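Local coordinates for protein agrin (PDB 1PZ7) that binds calcium and, as a basal lamina protein, probably acts in forming synapses, with its function modulated by alternative splicing and calcium, at residues 21-25 and 150-156; 75-79 and 142-146; 91-97 and 137-143. All blocks are in the same frame, centred on the assembly; numbering follows the deposited sequence.

Contact 1 (21-25 and 150-156)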
ATOM      1  N   THR A  21      -0.047 -14.501   2.168  1.00 12.18           N
ATOM      2  CA  THR A  21       1.192 -13.952   1.647  1.00 12.04           C
ATOM      3  C   THR A  21       1.320 -12.488   1.970  1.00 12.20           C
ATOM      4  O   THR A  21       0.441 -11.696   1.656  1.00 12.13           O
ATOM      5  CB  THR A  21       1.218 -14.054   0.114  1.00 12.17           C
ATOM      6  OG1 THR A  21       0.871 -15.375  -0.308  1.00 11.86           O
ATOM      7  CG2 THR A  21       2.634 -13.819  -0.426  1.00 12.15           C
ATOM      8  N   TYR A  22       2.423 -12.113   2.585  1.00 12.33           N
ATOM      9  CA  TYR A  22       2.691 -10.707   2.764  1.00 12.63           C
ATOM     10  C   TYR A  22       4.193 -10.524   2.857  1.00 12.33           C
ATOM     11  O   TYR A  22       4.897 -11.328   3.474  1.00 12.51           O
ATOM     12  CB  TYR A  22       1.939 -10.126   3.959  1.00 13.05           C
ATOM     13  CG  TYR A  22       2.356 -10.684   5.288  1.00 13.95           C
ATOM     14  CD1 TYR A  22       1.971 -11.953   5.688  1.00 16.28           C
ATOM     15  CD2 TYR A  22       3.136  -9.940   6.149  1.00 15.87           C
ATOM     16  CE1 TYR A  22       2.357 -12.461   6.916  1.00 16.72           C
ATOM     17  CE2 TYR A  22       3.524 -10.435   7.374  1.00 16.12           C
ATOM     18  CZ  TYR A  22       3.136 -11.690   7.755  1.00 16.83           C
ATOM     19  OH  TYR A  22       3.535 -12.165   8.982  1.00 17.90           O
ATOM     20  N   MET A  23       4.680  -9.494   2.179  1.00 12.12           N
ATOM     21  CA  MET A  23       6.104  -9.216   2.131  1.00 12.42           C
ATOM     22  C   MET A  23       6.422  -7.951   2.852  1.00 12.08           C
ATOM     23  O   MET A  23       5.711  -6.958   2.723  1.00 11.14           O
ATOM     24  CB  MET A  23       6.594  -9.024   0.705  1.00 12.93           C
ATOM     25  CG  MET A  23       6.773 -10.277  -0.044  1.00 14.80           C
ATOM     26  SD  MET A  23       5.184 -10.792  -0.558  1.00 18.66           S
ATOM     27  CE  MET A  23       5.518 -11.118  -2.223  1.00 17.63           C
ATOM     28  N   GLU A  24       7.521  -7.986   3.584  1.00 12.08           N
ATOM     29  CA  GLU A  24       7.999  -6.831   4.301  1.00 12.68           C
ATOM     30  C   GLU A  24       9.167  -6.235   3.540  1.00 12.94           C
ATOM     31  O   GLU A  24      10.045  -6.960   3.069  1.00 11.98           O
ATOM     32  CB  GLU A  24       8.473  -7.238   5.685  1.00 12.64           C
ATOM     33  CG  GLU A  24       8.966  -6.075   6.518  1.00 14.10           C
ATOM     34  CD  GLU A  24       9.612  -6.527   7.808  1.00 15.41           C
ATOM     35  OE1 GLU A  24       9.940  -5.652   8.636  1.00 18.49           O
ATOM     36  OE2 GLU A  24       9.792  -7.750   7.988  1.00 15.99           O
ATOM     37  N   TYR A  25       9.176  -4.914   3.433  1.00 13.92           N
ATOM     38  CA  TYR A  25      10.261  -4.194   2.788  1.00 14.85           C
ATOM     39  C   TYR A  25      10.648  -3.031   3.686  1.00 16.82           C
ATOM     40  O   TYR A  25       9.921  -2.694   4.619  1.00 16.32           O
ATOM     41  CB  TYR A  25       9.822  -3.677   1.413  1.00 14.55           C
ATOM     42  CG  TYR A  25       9.324  -4.766   0.493  1.00 13.23           C
ATOM     43  CD1 TYR A  25       7.994  -5.155   0.505  1.00 12.34           C
ATOM     44  CD2 TYR A  25      10.185  -5.414  -0.379  1.00 11.67           C
ATOM     45  CE1 TYR A  25       7.537  -6.153  -0.326  1.00 12.38           C
ATOM     46  CE2 TYR A  25       9.734  -6.417  -1.219  1.00 11.23           C
ATOM     47  CZ  TYR A  25       8.409  -6.782  -1.191  1.00 12.15           C
ATOM     48  OH  TYR A  25       7.970  -7.788  -2.024  1.00 12.91           O
ATOM     49  N   LEU A 150       7.369  -1.269   5.210  1.00 10.27           N
ATOM     50  CA  LEU A 150       6.346  -1.369   4.180  1.00 10.45           C
ATOM     51  C   LEU A 150       5.937  -2.827   4.030  1.00 10.00           C
ATOM     52  O   LEU A 150       6.787  -3.711   3.928  1.00  9.89           O
ATOM     53  CB  LEU A 150       6.885  -0.827   2.855  1.00 10.86           C
ATOM     54  CG  LEU A 150       6.015  -1.043   1.618  1.00 12.28           C
ATOM     55  CD1 LEU A 150       4.755  -0.235   1.721  1.00 12.72           C
ATOM     56  CD2 LEU A 150       6.795  -0.673   0.363  1.00 13.33           C
ATOM     57  N   TRP A 151       4.634  -3.082   4.030  1.00  9.77           N
ATOM     58  CA  TRP A 151       4.120  -4.434   3.862  1.00  9.89           C
ATOM     59  C   TRP A 151       3.240  -4.500   2.625  1.00  9.54           C
ATOM     60  O   TRP A 151       2.460  -3.594   2.366  1.00  9.26           O
ATOM     61  CB  TRP A 151       3.324  -4.873   5.095  1.00 10.47           C
ATOM     62  CG  TRP A 151       4.160  -5.049   6.327  1.00 12.37           C
ATOM     63  CD1 TRP A 151       4.423  -4.109   7.280  1.00 13.92           C
ATOM     64  CD2 TRP A 151       4.834  -6.239   6.746  1.00 13.87           C
ATOM     65  NE1 TRP A 151       5.225  -4.637   8.259  1.00 15.41           N
ATOM     66  CE2 TRP A 151       5.494  -5.945   7.957  1.00 14.26           C
ATOM     67  CE3 TRP A 151       4.956  -7.523   6.218  1.00 15.38           C
ATOM     68  CZ2 TRP A 151       6.254  -6.885   8.644  1.00 15.86           C
ATOM     69  CZ3 TRP A 151       5.713  -8.456   6.901  1.00 15.98           C
ATOM     70  CH2 TRP A 151       6.350  -8.133   8.104  1.00 15.98           C
ATOM     71  N   LEU A 152       3.370  -5.582   1.870  1.00  9.41           N
ATOM     72  CA  LEU A 152       2.595  -5.765   0.659  1.00  9.89           C
ATOM     73  C   LEU A 152       1.759  -7.036   0.771  1.00  9.96           C
ATOM     74  O   LEU A 152       2.257  -8.066   1.209  1.00  9.92           O
ATOM     75  CB  LEU A 152       3.553  -5.867  -0.525  1.00 10.24           C
ATOM     76  CG  LEU A 152       3.009  -5.799  -1.946  1.00 11.89           C
ATOM     77  CD1 LEU A 152       2.402  -4.446  -2.235  1.00 12.60           C
ATOM     78  CD2 LEU A 152       4.141  -6.090  -2.918  1.00 12.51           C
ATOM     79  N   GLY A 153       0.485  -6.941   0.394  1.00 10.20           N
ATOM     80  CA  GLY A 153      -0.421  -8.078   0.376  1.00 10.55           C
ATOM     81  C   GLY A 153      -1.032  -8.453   1.711  1.00 10.86           C
ATOM     82  O   GLY A 153      -1.885  -9.334   1.794  1.00 10.40           O
ATOM     83  N   GLY A 154      -0.596  -7.788   2.768  1.00 11.35           N
ATOM     84  CA  GLY A 154      -1.038  -8.132   4.097  1.00 12.30           C
ATOM     85  C   GLY A 154      -0.150  -7.446   5.100  1.00 12.88           C
ATOM     86  O   GLY A 154       0.682  -6.611   4.735  1.00 13.67           O
ATOM     87  N   MET A 155      -0.320  -7.815   6.360  1.00 14.15           N
ATOM     88  CA  MET A 155       0.343  -7.139   7.450  1.00 14.81           C
ATOM     89  C   MET A 155       0.676  -8.105   8.565  1.00 15.06           C
ATOM     90  O   MET A 155      -0.074  -9.038   8.822  1.00 14.86           O
ATOM     91  CB  MET A 155      -0.631  -6.103   7.984  1.00 15.07           C
ATOM     92  CG  MET A 155      -0.028  -4.994   8.740  1.00 16.40           C
ATOM     93  SD  MET A 155      -1.070  -3.612   8.431  1.00 16.66           S
ATOM     94  CE  MET A 155      -2.498  -3.983   9.430  1.00 16.66           C
ATOM     95  N   GLU A 156       1.793  -7.870   9.241  1.00 15.50           N
ATOM     96  CA  GLU A 156       2.169  -8.712  10.362  1.00 15.77           C
ATOM     97  C   GLU A 156       1.266  -8.407  11.548  1.00 15.87           C
ATOM     98  O   GLU A 156       0.614  -9.294  12.093  1.00 15.57           O
ATOM     99  CB  GLU A 156       3.625  -8.472  10.763  1.00 15.90           C
ATOM    100  CG  GLU A 156       4.016  -9.195  12.040  1.00 16.49           C
ATOM    101  CD  GLU A 156       5.400  -8.831  12.525  1.00 17.60           C
ATOM    102  OE1 GLU A 156       6.384  -9.240  11.872  1.00 18.48           O
ATOM    103  OE2 GLU A 156       5.503  -8.152  13.571  1.00 18.51           O
TER
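Tyr22 and Trp151 lie side by side where strand 23-26, at one border of the six-stranded sheet of this laminin G beta sandwich, pairs antiparallel with strand 149-152; the axes of 23-25 and 150-152 run at 154°. The two rings are inclined at 39°, neither stacked nor edge-to-face, and their closest carbons are modelled too near to be trusted. Tyr22 CG sits between its backbone N and carbonyl carbon (chi1 65°), which lays the ring alongside the backbone of 154-156: Tyr22 CB rests 3.6 Å from Gly154 C, and Met155 O lies over one ring face. Trp151 is sandwiched. Glu156 N is above the centre of one face, and on the opposite face Glu24 CB makes a CH-pi contact 3.4 Å from the centroid of the six-membered ring of Trp151. The extended Glu24 chain carries on across that ring, its carboxylate nearly parallel to the ring plane. Tyr25 projects from the other face of the sheet with Leu150 and Leu152; at its ring edge, Tyr25 CE1 is 4.0 Å from Leu152 CB, while its hydroxyl bonds to Leu188 O. Two-way backbone bonds join Met23 to Leu152 and Tyr25 to Leu150, and Asn194 bonds to Tyr22 O and Glu24 N. Leu152 O accepts Met23 N at 3.0 Å and also meets the C-H of Tyr22 CA, 3.1 Å away.

Contact 2 (75-79 and 142-146). With CA (calcium ion), chain C.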
ATOM      1  N   SER A  75       0.871   4.318  15.775  1.00  7.35           N
ATOM      2  CA  SER A  75       1.597   4.750  14.586  1.00  7.57           C
ATOM      3  C   SER A  75       0.803   5.407  13.471  1.00  7.56           C
ATOM      4  O   SER A  75      -0.353   5.067  13.217  1.00  7.59           O
ATOM      5  CB  SER A  75       2.332   3.552  13.984  1.00  7.71           C
ATOM      6  OG  SER A  75       3.266   3.012  14.896  1.00  7.79           O
ATOM      7  N   ASP A  76       1.458   6.353  12.804  1.00  7.77           N
ATOM      8  CA  ASP A  76       0.947   6.936  11.579  1.00  7.90           C
ATOM      9  C   ASP A  76       0.945   5.826  10.548  1.00  8.07           C
ATOM     10  O   ASP A  76       1.657   4.834  10.690  1.00  8.25           O
ATOM     11  CB  ASP A  76       1.874   8.030  11.055  1.00  7.66           C
ATOM     12  CG  ASP A  76       1.863   9.277  11.899  1.00  8.48           C
ATOM     13  OD1 ASP A  76       2.660  10.188  11.582  1.00  7.56           O
ATOM     14  OD2 ASP A  76       1.102   9.448  12.874  1.00  8.66           O
ATOM     15  N   TYR A  77       0.178   6.002   9.485  1.00  7.98           N
ATOM     16  CA  TYR A  77       0.165   5.020   8.417  1.00  8.14           C
ATOM     17  C   TYR A  77      -0.419   5.606   7.157  1.00  8.28           C
ATOM     18  O   TYR A  77      -1.138   6.595   7.197  1.00  8.61           O
ATOM     19  CB  TYR A  77      -0.672   3.797   8.817  1.00  8.27           C
ATOM     20  CG  TYR A  77      -2.100   4.148   9.155  1.00  8.83           C
ATOM     21  CD1 TYR A  77      -3.089   4.138   8.176  1.00  9.37           C
ATOM     22  CD2 TYR A  77      -2.454   4.519  10.438  1.00  9.51           C
ATOM     23  CE1 TYR A  77      -4.392   4.478   8.477  1.00  9.94           C
ATOM     24  CE2 TYR A  77      -3.749   4.857  10.749  1.00 10.47           C
ATOM     25  CZ  TYR A  77      -4.712   4.838   9.766  1.00  9.99           C
ATOM     26  OH  TYR A  77      -6.005   5.185  10.094  1.00 11.45           O
ATOM     27  N   ILE A  78      -0.070   4.991   6.038  1.00  8.30           N
ATOM     28  CA  ILE A  78      -0.720   5.248   4.768  1.00  8.53           C
ATOM     29  C   ILE A  78      -0.884   3.859   4.169  1.00  8.74           C
ATOM     30  O   ILE A  78       0.047   3.045   4.187  1.00  8.71           O
ATOM     31  CB  ILE A  78       0.062   6.230   3.861  1.00  8.51           C
ATOM     32  CG1 ILE A  78      -0.718   6.508   2.575  1.00  8.74           C
ATOM     33  CG2 ILE A  78       1.446   5.709   3.527  1.00  8.68           C
ATOM     34  CD1 ILE A  78      -0.246   7.753   1.860  1.00  9.61           C
ATOM     35  N   ALA A  79      -2.085   3.558   3.693  1.00  8.89           N
ATOM     36  CA  ALA A  79      -2.370   2.226   3.198  1.00  9.15           C
ATOM     37  C   ALA A  79      -3.285   2.245   1.994  1.00  9.26           C
ATOM     38  O   ALA A  79      -4.084   3.169   1.824  1.00  9.28           O
ATOM     39  CB  ALA A  79      -2.998   1.395   4.300  1.00  9.55           C
ATOM     40  N   THR A 142       1.209  17.013   9.025  1.00  9.61           N
ATOM     41  CA  THR A 142       1.492  16.971   7.591  1.00  9.48           C
ATOM     42  C   THR A 142       2.529  15.927   7.241  1.00  9.26           C
ATOM     43  O   THR A 142       2.792  15.688   6.068  1.00  9.24           O
ATOM     44  CB  THR A 142       2.048  18.318   7.102  1.00  9.42           C
ATOM     45  OG1 THR A 142       3.356  18.537   7.651  1.00  9.51           O
ATOM     46  CG2 THR A 142       1.217  19.474   7.604  1.00  9.13           C
ATOM     47  N   GLN A 143       3.133  15.330   8.261  1.00  9.36           N
ATOM     48  CA  GLN A 143       4.223  14.391   8.053  1.00  9.50           C
ATOM     49  C   GLN A 143       3.865  13.002   8.551  1.00  9.55           C
ATOM     50  O   GLN A 143       3.189  12.850   9.566  1.00  9.31           O
ATOM     51  CB  GLN A 143       5.475  14.900   8.771  1.00  9.70           C
ATOM     52  CG  GLN A 143       5.974  16.238   8.226  1.00 10.03           C
ATOM     53  CD  GLN A 143       6.744  17.061   9.241  1.00 11.13           C
ATOM     54  OE1 GLN A 143       6.998  16.612  10.358  1.00 12.28           O
ATOM     55  NE2 GLN A 143       7.122  18.273   8.850  1.00 11.16           N
ATOM     56  N   LEU A 144       4.310  11.992   7.818  1.00  9.76           N
ATOM     57  CA  LEU A 144       4.085  10.615   8.209  1.00  9.97           C
ATOM     58  C   LEU A 144       5.325  10.145   8.945  1.00  9.74           C
ATOM     59  O   LEU A 144       6.392   9.996   8.353  1.00  9.41           O
ATOM     60  CB  LEU A 144       3.799   9.748   6.987  1.00 10.42           C
ATOM     61  CG  LEU A 144       3.014   8.474   7.306  1.00 11.96           C
ATOM     62  CD1 LEU A 144       2.338   7.930   6.055  1.00 12.33           C
ATOM     63  CD2 LEU A 144       3.902   7.423   7.953  1.00 13.03           C
ATOM     64  N   ASP A 145       5.181   9.956  10.249  1.00  9.72           N
ATOM     65  CA  ASP A 145       6.282   9.521  11.089  1.00  9.72           C
ATOM     66  C   ASP A 145       6.376   8.008  11.046  1.00  9.93           C
ATOM     67  O   ASP A 145       5.475   7.305  11.495  1.00  9.71           O
ATOM     68  CB  ASP A 145       6.080  10.017  12.514  1.00  9.83           C
ATOM     69  CG  ASP A 145       5.957  11.513  12.582  1.00 10.44           C
ATOM     70  OD1 ASP A 145       6.898  12.206  12.144  1.00 11.62           O
ATOM     71  OD2 ASP A 145       4.941  12.084  13.029  1.00 11.41           O
ATOM     72  N   THR A 146       7.474   7.510  10.492  1.00 10.24           N
ATOM     73  CA  THR A 146       7.632   6.078  10.282  1.00 10.50           C
ATOM     74  C   THR A 146       9.082   5.622  10.346  1.00 10.91           C
ATOM     75  O   THR A 146      10.008   6.426  10.228  1.00 11.56           O
ATOM     76  CB  THR A 146       7.040   5.690   8.908  1.00 10.58           C
ATOM     77  OG1 THR A 146       7.248   4.294   8.664  1.00  9.86           O
ATOM     78  CG2 THR A 146       7.786   6.383   7.768  1.00 10.73           C
TER
HETATM   79 CA    CA C 701       2.835  12.494  11.840  1.00 19.31          CA
HETATM   80  O   HOH W   1       4.365   4.838  11.215  1.00 14.13           O
HETATM   81  O   HOH W   2       3.976   7.271  13.845  1.00 14.35           O
HETATM   82  O   HOH W   3       2.050  11.554  14.350  1.00 22.62           O
HETATM   83  O   HOH W   4       3.350  14.719  12.564  1.00 14.97           O
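Asp76 and Leu144 mark the nearest backbone approach, with CA atoms 5.9 Å apart. The segments belong to different sheets, 77-79 to the six-stranded one and 144-146 to the other, so they meet through side chains, waters and a calcium ion and not by strand pairing. Asp145 N gives a nearly straight hydrogen bond (172°) to Asp76 OD1 at 2.9 Å, reaching the oxygen on its anti side, 21° out of the carboxylate plane. That oxygen works twice, since Asp76 OD1 also binds calcium at 2.3 Å, whereas Asp76 OD2 stays off the metal and accepts from metal-bound water 3 at 2.7 Å. The carboxylate is thus gripped at both oxygens. Asp145 OD2 completes the pair of acidic ligands, 2.5 Å from calcium, and Gln143 O binds the ion at 2.3 Å; the positive ion probably offsets the closeness of the two carboxylates. Waters 1 and 2 both donate to Asp145 O and reach back to Asp76 O and Asp76 N respectively. On the buried side, Leu144 CG stands anti to its backbone N (chi1 -156°), sending CD1 into a tight contact of 3.5 Å with Ile78 CG2, the two side chains crossing at about a right angle, while Leu144 CD2 lies 3.8 Å from Asp76 CB. With Leu93 O and waters 3 and 4, these ligands form the calcium site at the rim of the laminin G sandwich, two aspartates joined by two backbone carbonyls.

Contact 3 (91-97 and 137-143). With CA (calcium ion), chain C.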
ATOM      1  N   TYR A  91      -4.909   7.444   5.199  1.00  8.28           N
ATOM      2  CA  TYR A  91      -3.748   7.800   5.996  1.00  8.36           C
ATOM      3  C   TYR A  91      -4.140   8.640   7.193  1.00  8.15           C
ATOM      4  O   TYR A  91      -5.119   9.385   7.163  1.00  8.26           O
ATOM      5  CB  TYR A  91      -2.642   8.483   5.175  1.00  8.31           C
ATOM      6  CG  TYR A  91      -3.054   9.672   4.333  1.00  8.77           C
ATOM      7  CD1 TYR A  91      -3.008  10.972   4.838  1.00  8.05           C
ATOM      8  CD2 TYR A  91      -3.453   9.498   3.017  1.00  9.84           C
ATOM      9  CE1 TYR A  91      -3.366  12.061   4.051  1.00  8.91           C
ATOM     10  CE2 TYR A  91      -3.818  10.572   2.228  1.00 10.14           C
ATOM     11  CZ  TYR A  91      -3.772  11.849   2.744  1.00 10.02           C
ATOM     12  OH  TYR A  91      -4.139  12.897   1.926  1.00 10.42           O
ATOM     13  N   ASP A  92      -3.380   8.462   8.263  1.00  7.91           N
ATOM     14  CA  ASP A  92      -3.526   9.222   9.492  1.00  7.60           C
ATOM     15  C   ASP A  92      -2.114   9.660   9.823  1.00  7.72           C
ATOM     16  O   ASP A  92      -1.227   8.822   9.979  1.00  7.54           O
ATOM     17  CB  ASP A  92      -4.114   8.363  10.614  1.00  7.56           C
ATOM     18  CG  ASP A  92      -4.464   9.172  11.855  1.00  7.10           C
ATOM     19  OD1 ASP A  92      -5.236   8.670  12.707  1.00  7.13           O
ATOM     20  OD2 ASP A  92      -4.008  10.311  12.056  1.00  8.10           O
ATOM     21  N   LEU A  93      -1.907  10.968   9.874  1.00  8.00           N
ATOM     22  CA  LEU A  93      -0.597  11.561  10.121  1.00  8.29           C
ATOM     23  C   LEU A  93      -0.491  12.083  11.550  1.00  8.55           C
ATOM     24  O   LEU A  93       0.530  12.661  11.928  1.00  8.91           O
ATOM     25  CB  LEU A  93      -0.376  12.728   9.152  1.00  8.49           C
ATOM     26  CG  LEU A  93      -0.610  12.446   7.666  1.00  8.80           C
ATOM     27  CD1 LEU A  93      -0.384  13.706   6.843  1.00  8.50           C
ATOM     28  CD2 LEU A  93       0.304  11.338   7.174  1.00  9.16           C
ATOM     29  N   GLY A  94      -1.543  11.877  12.336  1.00  8.93           N
ATOM     30  CA  GLY A  94      -1.588  12.357  13.704  1.00  8.96           C
ATOM     31  C   GLY A  94      -2.706  13.354  13.982  1.00  9.02           C
ATOM     32  O   GLY A  94      -2.789  13.884  15.092  1.00  9.77           O
ATOM     33  N   SER A  95      -3.555  13.604  12.987  1.00  9.00           N
ATOM     34  CA  SER A  95      -4.686  14.522  13.132  1.00  9.00           C
ATOM     35  C   SER A  95      -5.964  13.877  12.617  1.00  9.05           C
ATOM     36  O   SER A  95      -6.880  14.569  12.176  1.00  9.07           O
ATOM     37  CB  SER A  95      -4.408  15.823  12.375  1.00  9.11           C
ATOM     38  OG  SER A  95      -3.323  16.523  12.955  1.00 10.04           O
ATOM     39  N   LYS A  96      -6.010  12.547  12.700  1.00  8.75           N
ATOM     40  CA  LYS A  96      -7.147  11.729  12.262  1.00  8.78           C
ATOM     41  C   LYS A  96      -7.061  11.376  10.772  1.00  8.88           C
ATOM     42  O   LYS A  96      -6.450  12.092   9.979  1.00  8.32           O
ATOM     43  CB  LYS A  96      -8.487  12.363  12.653  1.00  8.90           C
ATOM     44  CG  LYS A  96      -8.524  12.728  14.123  1.00  9.15           C
ATOM     45  CD  LYS A  96      -9.802  12.274  14.794  1.00  8.96           C
ATOM     46  CE  LYS A  96      -9.757  12.529  16.292  1.00  8.43           C
ATOM     47  NZ  LYS A  96      -9.651  13.968  16.641  1.00  8.42           N
ATOM     48  N   PRO A  97      -7.605  10.223  10.408  1.00  9.14           N
ATOM     49  CA  PRO A  97      -7.522   9.747   9.026  1.00  9.42           C
ATOM     50  C   PRO A  97      -8.422  10.424   8.002  1.00  9.44           C
ATOM     51  O   PRO A  97      -9.414  11.082   8.320  1.00  9.87           O
ATOM     52  CB  PRO A  97      -7.922   8.266   9.146  1.00  9.68           C
ATOM     53  CG  PRO A  97      -7.840   7.951  10.582  1.00 11.42           C
ATOM     54  CD  PRO A  97      -8.219   9.213  11.288  1.00  9.23           C
ATOM     55  N   SER A 137      -6.258  15.194   4.638  1.00  9.30           N
ATOM     56  CA  SER A 137      -6.453  14.835   6.033  1.00  9.13           C
ATOM     57  C   SER A 137      -6.637  16.141   6.807  1.00  8.99           C
ATOM     58  O   SER A 137      -6.281  17.213   6.314  1.00  8.87           O
ATOM     59  CB  SER A 137      -5.265  14.014   6.551  1.00  9.21           C
ATOM     60  OG  SER A 137      -4.033  14.667   6.289  1.00  9.29           O
ATOM     61  N   PRO A 138      -7.221  16.074   7.997  1.00  8.98           N
ATOM     62  CA  PRO A 138      -7.505  17.283   8.771  1.00  9.26           C
ATOM     63  C   PRO A 138      -6.301  18.155   9.069  1.00  9.16           C
ATOM     64  O   PRO A 138      -5.172  17.679   9.201  1.00  8.71           O
ATOM     65  CB  PRO A 138      -8.082  16.731  10.070  1.00  9.22           C
ATOM     66  CG  PRO A 138      -8.681  15.445   9.673  1.00  9.28           C
ATOM     67  CD  PRO A 138      -7.721  14.868   8.676  1.00  9.22           C
ATOM     68  N   LEU A 139      -6.571  19.451   9.161  1.00  9.39           N
ATOM     69  CA  LEU A 139      -5.553  20.434   9.463  1.00  9.87           C
ATOM     70  C   LEU A 139      -4.807  20.026  10.722  1.00  9.76           C
ATOM     71  O   LEU A 139      -5.410  19.607  11.713  1.00  9.70           O
ATOM     72  CB  LEU A 139      -6.198  21.810   9.651  1.00 10.12           C
ATOM     73  CG  LEU A 139      -5.244  22.979   9.884  1.00 11.39           C
ATOM     74  CD1 LEU A 139      -4.468  23.299   8.611  1.00 11.58           C
ATOM     75  CD2 LEU A 139      -6.007  24.193  10.369  1.00 12.22           C
ATOM     76  N   GLY A 140      -3.489  20.156  10.667  1.00  9.83           N
ATOM     77  CA  GLY A 140      -2.625  19.825  11.778  1.00 10.07           C
ATOM     78  C   GLY A 140      -1.372  19.140  11.269  1.00 10.22           C
ATOM     79  O   GLY A 140      -0.483  19.778  10.697  1.00 11.46           O
ATOM     80  N   ALA A 141      -1.310  17.829  11.457  1.00 10.25           N
ATOM     81  CA  ALA A 141      -0.150  17.042  11.040  1.00  9.92           C
ATOM     82  C   ALA A 141      -0.027  16.954   9.517  1.00  9.90           C
ATOM     83  O   ALA A 141      -1.030  16.828   8.811  1.00 10.07           O
ATOM     84  CB  ALA A 141      -0.226  15.647  11.646  1.00 10.08           C
ATOM     85  N   THR A 142       1.209  17.013   9.025  1.00  9.61           N
ATOM     86  CA  THR A 142       1.492  16.971   7.591  1.00  9.48           C
ATOM     87  C   THR A 142       2.529  15.927   7.241  1.00  9.26           C
ATOM     88  O   THR A 142       2.792  15.688   6.068  1.00  9.24           O
ATOM     89  CB  THR A 142       2.048  18.318   7.102  1.00  9.42           C
ATOM     90  OG1 THR A 142       3.356  18.537   7.651  1.00  9.51           O
ATOM     91  CG2 THR A 142       1.217  19.474   7.604  1.00  9.13           C
ATOM     92  N   GLN A 143       3.133  15.330   8.261  1.00  9.36           N
ATOM     93  CA  GLN A 143       4.223  14.391   8.053  1.00  9.50           C
ATOM     94  C   GLN A 143       3.865  13.002   8.551  1.00  9.55           C
ATOM     95  O   GLN A 143       3.189  12.850   9.566  1.00  9.31           O
ATOM     96  CB  GLN A 143       5.475  14.900   8.771  1.00  9.70           C
ATOM     97  CG  GLN A 143       5.974  16.238   8.226  1.00 10.03           C
ATOM     98  CD  GLN A 143       6.744  17.061   9.241  1.00 11.13           C
ATOM     99  OE1 GLN A 143       6.998  16.612  10.358  1.00 12.28           O
ATOM    100  NE2 GLN A 143       7.122  18.273   8.850  1.00 11.16           N
TER
HETATM  101 CA    CA C 701       2.835  12.494  11.840  1.00 19.31          CA
HETATM  102  O   HOH W   3       2.050  11.554  14.350  1.00 22.62           O
HETATM  103  O   HOH W   4       3.350  14.719  12.564  1.00 14.97           O
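Ser95 and Ala141 carry the hydrogen bond that ties these loops together: Ala141 N points almost straight (170°) at Ser95 OG, 2.8 Å away. The serine oxygen lies beside its own backbone N, anti to the carbonyl carbon (chi1 -66°), and from there faces the backbone of Gly140 and Ala141. Within 91-97 the turn is held by Asp92, whose OD2 accepts Gly94 N at 2.9 Å in an Asx turn and takes a weaker bond from Lys96 N. Gly94 adopts a positive phi of 118°, and the turn leaves the neighbouring carbonyl of Leu93 directed at the metal. Metal coordination is the second kind of link: Leu93 O binds calcium at 2.3 Å, and Gln143 O, from the far end of the facing loop, is a further ligand. Both loops thereby give a backbone carbonyl to the calcium site of the laminin G fold, one following strand 86-92 of the six-stranded sheet and the other leading into strand 144-146 of the second sheet. Van der Waals packing fills in round these bonds. Ala141 CB is set against Leu93, in apolar contact 3.8 Å from Leu93 CB and 3.1 Å from Leu93 O, and Leu93 CD1 touches the backbone of Thr142. Further along, the Pro138 ring leans on two successive carbonyls, with Pro138 CG 3.2 Å from Ser95 O and Pro138 CD 3.3 Å from Lys96 O. Ser137 OG lies at the edge of the Tyr91 ring, 3.5 Å from Tyr91 CE1, and the tyrosine hydroxyl bonds to Arg121 O.

Contacts 2 and 3 are two parts of one calcium site. Their centres are 8 Å apart, they share Thr142 and Gln143, and waters 3 and 4 belong to both. They also meet directly: strands 77-83 and 86-92 are sheet neighbours, with Tyr77 O 3.1 Å from Asp92 N in a probable hydrogen bond, and Asp76 OD1 comes within 3.3 Å of Leu93 O, both on the metal. Contact 1 lies away from the ion, its centre about 16 Å from that of contact 2 and about 23 Å from that of contact 3. The chain still connects them, since strand 144-146 is followed by strand 149-152, and all three contacts reach the six-stranded sheet.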